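Local coordinates for glutathione S-transferase (Agrobacterium tumefaciens, PDB 2YCD), which probably conjugates glutathione to electrophilic compounds, possibly including herbicides, as a soil-bacterial member of the glutathione S-transferase superfamily, at residues 17-22 against 37-42; 43-48 against 95-100; 113-118 against 175-180; 166-171 against 204-209. One frame throughout, in Å; residues are numbered along the deposited sequence.

Contact 1. Residues 17-22 against 37-42; sequences PTITVF and PVRWAL. With GTB (S-(p-nitrobenzyl)glutathione), chain B.
Ile19 is the bump that strand 18-22 pushes into helix 35-45, and Val38, Arg39 and Leu42 form the hollow that takes it. In the conformer described here, its two branches diverge over the helix: CG2 rests on Val38 CG1 at 3.9 Å, while CD1, at the end of the other branch, lands on Arg39 CG, also at 3.9 Å. Val38 CG1 lies near both CG2 and CD1 of the isoleucine, and the two side chains run past each other in opposite directions. At one end Pro17 CG touches Leu42 CD2 (4.1 Å). At the other, Arg39 stretches out straight from CG to NE and brings NH2 within 3.8 Å of Val21 CG1, crossing the valine at about a right angle. Phe22 faces another way, its CE2 lying 3.8 Å from CB2 of the bound S-(p-nitrobenzyl)glutathione, so the same strand lines the ligand pocket. Strand and helix run roughly antiparallel (147°), as the first two elements of the beta-alpha-beta unit that strand 50-54 completes in the thioredoxin-like domain. No hydrogen bond crosses between the segments. The buried guanidinium spends its polarity elsewhere, in a salt bridge with Asp35 and a hydrogen bond with Tyr49, which leaves greasy surfaces, the arginine's methylenes included, to hold helix against sheet.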
# COMPACT_ATOMS: atom_id res chain seq x y z
N PRO A 17 -16.43 16.47 6.33
CA PRO A 17 -16.00 15.93 5.04
C PRO A 17 -17.11 15.12 4.36
O PRO A 17 -18.07 14.66 5.00
CB PRO A 17 -14.84 15.01 5.44
CG PRO A 17 -15.24 14.50 6.78
CD PRO A 17 -15.92 15.68 7.46
N THR A 18 -16.97 14.99 3.04
CA THR A 18 -17.86 14.20 2.21
C THR A 18 -17.04 13.11 1.51
O THR A 18 -16.00 13.39 0.92
CB THR A 18 -18.55 15.08 1.14
OG1 THR A 18 -19.33 16.08 1.82
CG2 THR A 18 -19.46 14.23 0.25
N ILE A 19 -17.51 11.87 1.59
CA ILE A 19 -16.82 10.76 0.94
C ILE A 19 -17.66 10.14 -0.15
O ILE A 19 -18.90 10.10 -0.06
CB ILE A 19 -16.37 9.71 1.95
CG1 ILE A 19 -17.56 8.98 2.53
CG2 ILE A 19 -15.49 10.36 3.05
CD1 ILE A 19 -17.16 7.83 3.45
N THR A 20 -17.02 9.67 -1.21
CA THR A 20 -17.77 8.98 -2.26
C THR A 20 -17.86 7.49 -1.98
O THR A 20 -16.92 6.88 -1.45
CB THR A 20 -17.14 9.20 -3.64
OG1 THR A 20 -15.75 8.86 -3.57
CG2 THR A 20 -17.31 10.67 -4.11
N VAL A 21 -19.00 6.92 -2.34
CA VAL A 21 -19.32 5.51 -2.06
C VAL A 21 -20.14 4.97 -3.23
O VAL A 21 -20.66 5.76 -4.02
CB VAL A 21 -20.13 5.34 -0.75
CG1 VAL A 21 -19.42 6.02 0.42
CG2 VAL A 21 -21.56 5.89 -0.91
N PHE A 22 -20.24 3.65 -3.36
CA PHE A 22 -21.11 3.06 -4.38
C PHE A 22 -22.57 3.37 -4.05
O PHE A 22 -23.00 3.22 -2.91
CB PHE A 22 -20.99 1.53 -4.42
CG PHE A 22 -19.70 0.99 -4.99
CD1 PHE A 22 -19.45 1.05 -6.36
CD2 PHE A 22 -18.80 0.34 -4.17
CE1 PHE A 22 -18.29 0.51 -6.89
CE2 PHE A 22 -17.63 -0.20 -4.69
CZ PHE A 22 -17.37 -0.12 -6.05
N PRO A 37 -13.24 1.41 5.86
CA PRO A 37 -12.22 1.86 6.82
C PRO A 37 -12.27 3.36 7.04
O PRO A 37 -11.99 3.82 8.15
CB PRO A 37 -10.88 1.44 6.19
CG PRO A 37 -11.23 1.11 4.73
CD PRO A 37 -12.65 0.59 4.79
N VAL A 38 -12.63 4.14 6.02
CA VAL A 38 -12.77 5.58 6.17
C VAL A 38 -13.94 5.93 7.12
O VAL A 38 -13.78 6.75 8.02
CB VAL A 38 -12.97 6.24 4.78
CG1 VAL A 38 -13.27 7.73 4.94
CG2 VAL A 38 -11.73 6.02 3.90
N ARG A 39 -15.11 5.33 6.90
CA ARG A 39 -16.26 5.53 7.78
C ARG A 39 -15.90 5.16 9.22
O ARG A 39 -16.26 5.88 10.17
CB ARG A 39 -17.42 4.66 7.32
CG ARG A 39 -18.04 5.03 5.97
CD ARG A 39 -19.14 4.00 5.69
NE ARG A 39 -19.93 4.21 4.48
CZ ARG A 39 -21.03 4.96 4.44
NH1 ARG A 39 -21.41 5.67 5.50
NH2 ARG A 39 -21.73 5.03 3.32
N TRP A 40 -15.23 4.03 9.39
CA TRP A 40 -14.85 3.57 10.72
C TRP A 40 -13.90 4.56 11.41
O TRP A 40 -14.09 4.94 12.58
CB TRP A 40 -14.26 2.16 10.59
CG TRP A 40 -13.92 1.44 11.89
CD1 TRP A 40 -14.16 1.89 13.18
CD2 TRP A 40 -13.30 0.16 12.02
NE1 TRP A 40 -13.70 0.95 14.09
CE2 TRP A 40 -13.16 -0.11 13.40
CE3 TRP A 40 -12.81 -0.77 11.09
CZ2 TRP A 40 -12.57 -1.29 13.88
CZ3 TRP A 40 -12.23 -1.95 11.56
CH2 TRP A 40 -12.12 -2.20 12.95
N ALA A 41 -12.90 5.06 10.68
CA ALA A 41 -12.01 6.07 11.24
C ALA A 41 -12.76 7.32 11.68
O ALA A 41 -12.52 7.86 12.77
CB ALA A 41 -10.90 6.42 10.23
N LEU A 42 -13.65 7.82 10.82
CA LEU A 42 -14.47 9.00 11.18
C LEU A 42 -15.30 8.74 12.43
O LEU A 42 -15.40 9.61 13.30
CB LEU A 42 -15.34 9.43 10.00
CG LEU A 42 -14.56 9.94 8.78
CD1 LEU A 42 -15.41 9.93 7.52
CD2 LEU A 42 -14.00 11.35 9.05
N1 GTB B . -5.99 1.95 -3.59
CA1 GTB B . -7.39 2.41 -3.61
C1 GTB B . -7.85 2.73 -2.21
O11 GTB B . -7.44 1.98 -1.29
O12 GTB B . -8.62 3.70 -2.02
CB1 GTB B . -8.24 1.32 -4.27
CG1 GTB B . -9.68 1.79 -4.45
CD1 GTB B . -10.58 0.70 -5.00
OE1 GTB B . -10.09 -0.41 -5.27
N2 GTB B . -11.86 1.00 -5.15
CA2 GTB B . -12.84 0.04 -5.65
C2 GTB B . -13.64 0.60 -6.79
O2 GTB B . -13.97 1.78 -6.83
CB2 GTB B . -13.88 -0.23 -4.54
SG2 GTB B . -13.25 -1.07 -3.12
N3 GTB B . -13.98 -0.28 -7.74
CA3 GTB B . -14.80 0.04 -8.90
C3 GTB B . -14.05 0.06 -10.20
O31 GTB B . -12.85 -0.29 -10.22
O32 GTB B . -14.69 0.43 -11.20
C' GTB B . -12.82 -2.69 -3.67
C1' GTB B . -13.91 -3.70 -3.41
C2' GTB B . -14.83 -3.99 -4.41
C3' GTB B . -15.83 -4.93 -4.17
C4' GTB B . -15.91 -5.57 -2.93
N41 GTB B . -16.91 -6.52 -2.69
O41 GTB B . -16.93 -7.18 -1.65
O42 GTB B . -17.76 -6.70 -3.55
C5' GTB B . -14.98 -5.28 -1.94
C6' GTB B . -13.97 -4.34 -2.18

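Contact 2. Residues 43-48 against 95-100; sequences EEVGQP and QHHSGL
Val45 stands at about a right angle to His97, with CG2 over one face of the imidazole, 3.8 Å from its centroid and 14° off the normal: a CH-pi contact displaced toward the rim. The valine's chi1 of -55° turns its other methyl, CG1, to a different neighbour, 3.7 Å from Leu100 CD1. The leucine's other methyl, CD2, meets Glu44 CB at 4.0 Å. Gln47 comes to the imidazole at its edge instead, OE1 lying near the ring plane 3.4 Å from His97 CE1, with amide and ring planes 67° apart. The rotation of this amide is fixed from its other end, where NE2 gives a nearly straight hydrogen bond to Pro48 O (2.9 Å). Gly46, with its positive phi, is the C-prime residue of the Schellman motif that ends helix 35-45 and leads the chain on to Gln47. Polar links between the segments go through water: one molecule lies 2.9 Å from both Glu44 OE1 and Gly99 O and probably links them; a second is similarly placed between Ser98 O and, more weakly, Glu44 O. The Glu44 carboxylate has a stronger partner in Arg210, through OE2. With no direct hydrogen bond across it, this surface contact depends on apolar touches and water-mediated links, and the weakly polar C-H of the imidazole probably favours the amide oxygen facing it.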
# COMPACT_ATOMS: atom_id res chain seq x y z
N GLU A 43 -15.90 7.56 12.53
CA GLU A 43 -16.68 7.25 13.72
C GLU A 43 -15.84 7.11 14.99
O GLU A 43 -16.28 7.53 16.07
CB GLU A 43 -17.54 6.00 13.48
CG GLU A 43 -18.71 6.24 12.50
CD GLU A 43 -19.77 7.16 13.07
OE1 GLU A 43 -19.73 7.48 14.27
OE2 GLU A 43 -20.66 7.57 12.29
N GLU A 44 -14.62 6.59 14.87
CA GLU A 44 -13.73 6.46 16.03
C GLU A 44 -13.35 7.83 16.59
O GLU A 44 -13.25 7.99 17.80
CB GLU A 44 -12.45 5.66 15.69
CG GLU A 44 -12.69 4.16 15.52
CD GLU A 44 -12.83 3.38 16.83
OE1 GLU A 44 -12.48 3.93 17.91
OE2 GLU A 44 -13.29 2.23 16.76
N VAL A 45 -13.17 8.81 15.71
CA VAL A 45 -12.77 10.15 16.18
C VAL A 45 -13.98 11.06 16.43
O VAL A 45 -13.81 12.19 16.93
CB VAL A 45 -11.73 10.83 15.24
CG1 VAL A 45 -10.50 9.92 15.05
CG2 VAL A 45 -12.34 11.21 13.89
N GLY A 46 -15.19 10.60 16.13
CA GLY A 46 -16.39 11.37 16.40
C GLY A 46 -16.58 12.53 15.43
O GLY A 46 -17.10 13.58 15.80
N GLN A 47 -16.15 12.35 14.19
CA GLN A 47 -16.33 13.37 13.15
C GLN A 47 -17.56 13.09 12.28
O GLN A 47 -17.56 12.13 11.51
CB GLN A 47 -15.09 13.44 12.27
CG GLN A 47 -15.26 14.34 11.05
CD GLN A 47 -15.40 15.78 11.44
OE1 GLN A 47 -14.50 16.36 12.06
NE2 GLN A 47 -16.54 16.38 11.10
N PRO A 48 -18.62 13.93 12.37
CA PRO A 48 -19.75 13.77 11.44
C PRO A 48 -19.31 13.90 9.99
O PRO A 48 -18.39 14.66 9.69
CB PRO A 48 -20.70 14.92 11.82
CG PRO A 48 -20.28 15.32 13.21
CD PRO A 48 -18.80 15.07 13.29
N GLN A 95 -4.24 11.86 11.76
CA GLN A 95 -3.21 12.86 12.06
C GLN A 95 -3.82 14.12 12.68
O GLN A 95 -3.12 14.87 13.37
CB GLN A 95 -2.42 13.24 10.79
CG GLN A 95 -1.53 12.13 10.20
CD GLN A 95 -0.20 11.97 10.93
OE1 GLN A 95 0.12 12.71 11.84
NE2 GLN A 95 0.58 10.97 10.50
N HIS A 96 -5.10 14.36 12.46
CA HIS A 96 -5.70 15.62 12.88
C HIS A 96 -6.78 15.48 13.95
O HIS A 96 -7.42 16.46 14.33
CB HIS A 96 -6.20 16.41 11.67
CG HIS A 96 -5.09 16.88 10.79
ND1 HIS A 96 -4.73 16.24 9.63
CD2 HIS A 96 -4.23 17.92 10.93
CE1 HIS A 96 -3.71 16.87 9.08
NE2 HIS A 96 -3.38 17.89 9.85
N HIS A 97 -6.96 14.26 14.43
CA HIS A 97 -7.81 13.99 15.57
C HIS A 97 -7.02 13.16 16.57
O HIS A 97 -5.88 12.76 16.28
CB HIS A 97 -9.06 13.21 15.12
CG HIS A 97 -9.94 13.95 14.17
ND1 HIS A 97 -11.03 14.69 14.58
CD2 HIS A 97 -9.90 14.06 12.82
CE1 HIS A 97 -11.61 15.23 13.52
NE2 HIS A 97 -10.95 14.86 12.44
N SER A 98 -7.58 12.89 17.74
CA SER A 98 -6.92 12.03 18.70
C SER A 98 -7.60 10.66 18.75
O SER A 98 -8.80 10.55 18.47
CB SER A 98 -6.92 12.66 20.10
OG SER A 98 -8.23 12.72 20.63
N GLY A 99 -6.83 9.62 19.08
CA GLY A 99 -7.40 8.30 19.27
C GLY A 99 -7.08 7.24 18.24
O GLY A 99 -7.48 6.09 18.39
N LEU A 100 -6.36 7.62 17.18
CA LEU A 100 -6.00 6.65 16.14
C LEU A 100 -4.49 6.52 15.89
O LEU A 100 -4.05 5.58 15.22
CB LEU A 100 -6.71 7.00 14.82
CG LEU A 100 -8.23 6.74 14.80
CD1 LEU A 100 -8.83 7.09 13.46
CD2 LEU A 100 -8.54 5.30 15.17
O HOH W 1 -10.27 5.55 18.91
O HOH W 2 -10.28 8.03 18.21

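Contact 3. Residues 113-118 against 175-180; sequences AWMFAA and SAADIL
Apolar contact does the work between Met115 and the start of helix 176-185. Met115 CG lies against the backbone of Ala177, 3.7 Å from CA, and Met115 SD is 3.9 Å from Ala176 CB. The chain then bends at chi3 (71°), bringing Met115 CE to Leu180 CD1 at 3.8 Å, so one methionine touches three residues of the opposite helix. Elsewhere in the interface small side chains let the backbones close in: Ala177 CB meets Trp114 CB at 3.5 Å, and Ala118 CB lies 4.0 Å from Leu180 CB. The two helical segments run almost parallel, 7° apart, with axes 8.1 Å from each other.

Hydrogen bonds appear within 175-180 and shape its beginning. Ser175 OG accepts from Ala177 N at 3.0 Å, and Asp178 OD2 accepts from Ser175 N at 2.9 Å, using its anti lone pair; serine and aspartate together make a capping box. The other carboxylate oxygen, OD1, is taken by Tyr203 OH and Leu170 N.

Aromatic contacts carry helix 105-135 on to the dimer partner, where Phe116 stacks on Phe116 of the second subunit. A long helix packed alongside a buried helix that opens with a capping box is the core of the all-helical C-terminal domain of glutathione transferases.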
# COMPACT_ATOMS: atom_id res chain seq x y z
N ALA A 113 4.04 1.80 10.13
CA ALA A 113 4.50 0.55 9.52
C ALA A 113 3.35 -0.46 9.34
O ALA A 113 3.20 -1.06 8.27
CB ALA A 113 5.66 -0.06 10.33
N TRP A 114 2.53 -0.64 10.38
CA TRP A 114 1.44 -1.61 10.29
C TRP A 114 0.32 -1.16 9.36
O TRP A 114 -0.32 -2.01 8.74
CB TRP A 114 0.93 -1.98 11.70
CG TRP A 114 1.84 -2.99 12.35
CD1 TRP A 114 2.68 -2.78 13.39
CD2 TRP A 114 2.03 -4.35 11.94
NE1 TRP A 114 3.37 -3.95 13.69
CE2 TRP A 114 2.98 -4.93 12.81
CE3 TRP A 114 1.44 -5.16 10.97
CZ2 TRP A 114 3.39 -6.27 12.68
CZ3 TRP A 114 1.85 -6.48 10.84
CH2 TRP A 114 2.80 -7.03 11.70
N MET A 115 0.10 0.15 9.23
CA MET A 115 -0.84 0.65 8.20
C MET A 115 -0.38 0.24 6.80
O MET A 115 -1.17 -0.30 6.00
CB MET A 115 -0.99 2.18 8.29
CG MET A 115 -1.65 2.65 9.60
SD MET A 115 -1.62 4.45 9.79
CE MET A 115 -2.82 4.91 8.53
N PHE A 116 0.89 0.46 6.50
CA PHE A 116 1.44 0.01 5.22
C PHE A 116 1.44 -1.51 5.07
O PHE A 116 1.17 -2.02 3.98
CB PHE A 116 2.83 0.60 4.96
CG PHE A 116 2.81 2.04 4.48
CD1 PHE A 116 2.78 3.10 5.38
CD2 PHE A 116 2.82 2.33 3.13
CE1 PHE A 116 2.77 4.43 4.93
CE2 PHE A 116 2.80 3.64 2.66
CZ PHE A 116 2.78 4.70 3.57
N ALA A 117 1.74 -2.24 6.14
CA ALA A 117 1.73 -3.70 6.06
C ALA A 117 0.35 -4.25 5.74
O ALA A 117 0.22 -5.20 4.96
CB ALA A 117 2.24 -4.31 7.36
N ALA A 118 -0.68 -3.69 6.34
CA ALA A 118 -2.04 -4.11 6.03
C ALA A 118 -2.27 -4.02 4.53
O ALA A 118 -2.85 -4.92 3.93
CB ALA A 118 -3.07 -3.23 6.78
N SER A 175 -5.62 1.41 16.99
CA SER A 175 -5.09 2.45 16.09
C SER A 175 -5.62 2.36 14.68
O SER A 175 -6.32 1.41 14.30
CB SER A 175 -3.55 2.37 16.03
OG SER A 175 -3.15 1.31 15.20
N ALA A 176 -5.26 3.36 13.88
CA ALA A 176 -5.54 3.32 12.45
C ALA A 176 -4.99 2.06 11.77
O ALA A 176 -5.54 1.62 10.75
CB ALA A 176 -4.98 4.56 11.78
N ALA A 177 -3.91 1.48 12.30
CA ALA A 177 -3.41 0.24 11.71
C ALA A 177 -4.43 -0.88 11.85
O ALA A 177 -4.60 -1.71 10.95
CB ALA A 177 -2.06 -0.18 12.33
N ASP A 178 -5.11 -0.93 13.00
CA ASP A 178 -6.09 -1.98 13.21
C ASP A 178 -7.30 -1.79 12.30
O ASP A 178 -7.86 -2.77 11.80
CB ASP A 178 -6.51 -2.08 14.69
CG ASP A 178 -5.32 -2.30 15.59
OD1 ASP A 178 -4.69 -3.38 15.52
OD2 ASP A 178 -5.03 -1.36 16.35
N ILE A 179 -7.71 -0.55 12.08
CA ILE A 179 -8.80 -0.29 11.15
C ILE A 179 -8.46 -0.87 9.77
O ILE A 179 -9.25 -1.63 9.18
CB ILE A 179 -9.11 1.21 11.03
CG1 ILE A 179 -9.69 1.74 12.36
CG2 ILE A 179 -10.03 1.48 9.83
CD1 ILE A 179 -10.02 3.25 12.31
N LEU A 180 -7.28 -0.53 9.25
CA LEU A 180 -6.91 -0.99 7.91
C LEU A 180 -6.72 -2.50 7.87
O LEU A 180 -7.19 -3.18 6.93
CB LEU A 180 -5.66 -0.26 7.41
CG LEU A 180 -5.85 1.24 7.18
CD1 LEU A 180 -4.51 1.89 6.88
CD2 LEU A 180 -6.87 1.53 6.05

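Contact 4. Residues 166-171 against 204-209; sequences DREWLE and VERGKA
Within the all-helical C-terminal domain, the connection between helices 142-164 and 176-185 is tied to helix 198-208 chiefly by Arg206, which holds the carbonyl oxygen of Glu168. The grip is side-on, with two nitrogens on one atom: Arg206 NE is 3.1 Å and Arg206 NH2 3.0 Å from Glu168 O. NE lies in the carbonyl plane on a lone pair, whereas NH2 comes in tilted 34° from it; the oxygen itself sits at the edge of the guanidinium. A bend at chi3 (-65°) turns the arginine's end there. Arg206 NH2 also passes 3.2 Å from Arg167 O, but the angle is too poor for a hydrogen bond.

The side chain of Glu168 makes no salt bridge here. It extends with its carboxylate plane turned 60° from the guanidinium, and its nearest approach to the arginine is by a methylene, Glu168 CG lying 3.8 Å from Arg206 NE. That same CG lies over one face of the Trp169 indole, toward its rim. The indole drives its edge at the helix: Trp169 CH2 lies 3.7 Å from Arg206 O, nearly in the ring plane, and 3.8 Å from Arg206 CB. Gly207 N is 3.8 Å from the same CH2 atom, and the glycine, lacking a side chain, leaves the indole edge close to the backbone. The tryptophan also packs against Phe174, edge-to-face, and against Asp178 and Ile182. A tryptophan wedged between two helices, beside an arginine clamping the adjoining carbonyl, leads into the capped core helix of the glutathione transferase C-terminal domain.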
# COMPACT_ATOMS: atom_id res chain seq x y z
N ASP A 166 -0.62 -12.86 21.65
CA ASP A 166 -1.75 -12.51 22.51
C ASP A 166 -2.01 -11.00 22.57
O ASP A 166 -2.74 -10.52 23.44
CB ASP A 166 -1.51 -13.05 23.93
CG ASP A 166 -2.73 -12.94 24.82
OD1 ASP A 166 -3.81 -13.40 24.40
OD2 ASP A 166 -2.62 -12.37 25.93
N ARG A 167 -1.45 -10.24 21.63
CA ARG A 167 -1.68 -8.79 21.62
C ARG A 167 -3.15 -8.49 21.36
O ARG A 167 -3.78 -9.14 20.52
CB ARG A 167 -0.84 -8.12 20.52
CG ARG A 167 0.68 -8.20 20.71
CD ARG A 167 1.41 -7.77 19.44
NE ARG A 167 2.86 -7.89 19.56
CZ ARG A 167 3.69 -6.85 19.66
NH1 ARG A 167 3.22 -5.61 19.63
NH2 ARG A 167 4.99 -7.06 19.77
N GLU A 168 -3.70 -7.49 22.07
CA GLU A 168 -5.06 -7.05 21.80
C GLU A 168 -5.11 -6.38 20.41
O GLU A 168 -5.99 -6.70 19.62
CB GLU A 168 -5.54 -6.06 22.87
CG GLU A 168 -7.04 -5.80 22.81
CD GLU A 168 -7.50 -4.76 23.83
OE1 GLU A 168 -6.65 -4.22 24.56
OE2 GLU A 168 -8.72 -4.49 23.88
N TRP A 169 -4.15 -5.50 20.15
CA TRP A 169 -4.08 -4.74 18.90
C TRP A 169 -2.66 -4.81 18.36
O TRP A 169 -1.76 -5.32 19.02
CB TRP A 169 -4.51 -3.28 19.13
CG TRP A 169 -5.86 -3.15 19.81
CD1 TRP A 169 -6.10 -2.67 21.07
CD2 TRP A 169 -7.14 -3.53 19.27
NE1 TRP A 169 -7.44 -2.71 21.34
CE2 TRP A 169 -8.10 -3.24 20.26
CE3 TRP A 169 -7.57 -4.07 18.05
CZ2 TRP A 169 -9.47 -3.47 20.07
CZ3 TRP A 169 -8.92 -4.31 17.86
CH2 TRP A 169 -9.86 -4.01 18.87
N LEU A 170 -2.46 -4.32 17.14
CA LEU A 170 -1.14 -4.42 16.51
C LEU A 170 -0.03 -3.63 17.23
O LEU A 170 1.11 -4.12 17.32
CB LEU A 170 -1.21 -4.00 15.04
CG LEU A 170 -1.98 -4.95 14.10
CD1 LEU A 170 -2.31 -4.21 12.81
CD2 LEU A 170 -1.26 -6.25 13.80
N GLU A 171 -0.31 -2.41 17.66
CA GLU A 171 0.71 -1.55 18.32
C GLU A 171 0.17 -0.89 19.57
O GLU A 171 -0.18 0.29 19.58
CB GLU A 171 1.24 -0.48 17.34
CG GLU A 171 2.26 0.51 17.94
CD GLU A 171 3.45 -0.17 18.62
OE1 GLU A 171 4.01 -1.13 18.06
OE2 GLU A 171 3.82 0.28 19.73
N VAL A 204 -10.13 -9.90 14.56
CA VAL A 204 -11.17 -9.31 13.70
C VAL A 204 -12.45 -9.08 14.50
O VAL A 204 -13.07 -8.01 14.42
CB VAL A 204 -11.44 -10.21 12.50
CG1 VAL A 204 -12.71 -9.78 11.76
CG2 VAL A 204 -10.24 -10.20 11.56
N GLU A 205 -12.87 -10.07 15.30
CA GLU A 205 -14.07 -9.92 16.11
C GLU A 205 -13.94 -8.81 17.15
O GLU A 205 -14.92 -8.08 17.42
CB GLU A 205 -14.50 -11.25 16.76
CG GLU A 205 -14.95 -12.32 15.75
CD GLU A 205 -16.09 -11.87 14.85
OE1 GLU A 205 -16.93 -11.05 15.29
OE2 GLU A 205 -16.16 -12.35 13.69
N ARG A 206 -12.75 -8.63 17.73
CA ARG A 206 -12.53 -7.53 18.68
C ARG A 206 -12.80 -6.17 18.02
O ARG A 206 -13.38 -5.26 18.64
CB ARG A 206 -11.11 -7.57 19.24
CG ARG A 206 -10.92 -8.59 20.36
CD ARG A 206 -9.66 -8.29 21.19
NE ARG A 206 -8.44 -8.44 20.42
CZ ARG A 206 -7.88 -9.60 20.11
NH1 ARG A 206 -8.45 -10.74 20.50
NH2 ARG A 206 -6.76 -9.63 19.43
N GLY A 207 -12.35 -6.02 16.78
CA GLY A 207 -12.60 -4.78 16.05
C GLY A 207 -14.08 -4.59 15.72
O GLY A 207 -14.63 -3.49 15.88
N LYS A 208 -14.73 -5.65 15.26
CA LYS A 208 -16.14 -5.60 14.87
C LYS A 208 -17.06 -5.30 16.04
O LYS A 208 -18.17 -4.79 15.84
CB LYS A 208 -16.56 -6.91 14.20
CG LYS A 208 -15.89 -7.14 12.83
CD LYS A 208 -16.10 -8.55 12.28
CE LYS A 208 -17.54 -8.94 12.13
NZ LYS A 208 -17.63 -10.32 11.54
N ALA A 209 -16.60 -5.58 17.27
CA ALA A 209 -17.41 -5.32 18.45
C ALA A 209 -17.34 -3.86 18.91
O ALA A 209 -18.10 -3.45 19.78
CB ALA A 209 -16.99 -6.26 19.59

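Overall arrangement
Contacts 1 and 3 are fully buried and lack any hydrogen bond between their segments; contact 2 is at the surface and contact 4 half-buried, and polar links appear there, through water in contact 2 and directly to a carbonyl in contact 4. Helix 35-45 serves both contacts 1 and 2, its middle facing the sheet and its end meeting 95-100. Contacts 3 and 4 share the C-terminal domain and interlock along the chain, meeting where Asp178 reaches Leu170. The two domains meet partly where Pro37, Trp40 and Ala41 of contact 1 pack on Ile179 of contact 3 and where Trp40 touches Gly207 of contact 4; Leu100 O probably bonds Ala176 N between contacts 2 and 3.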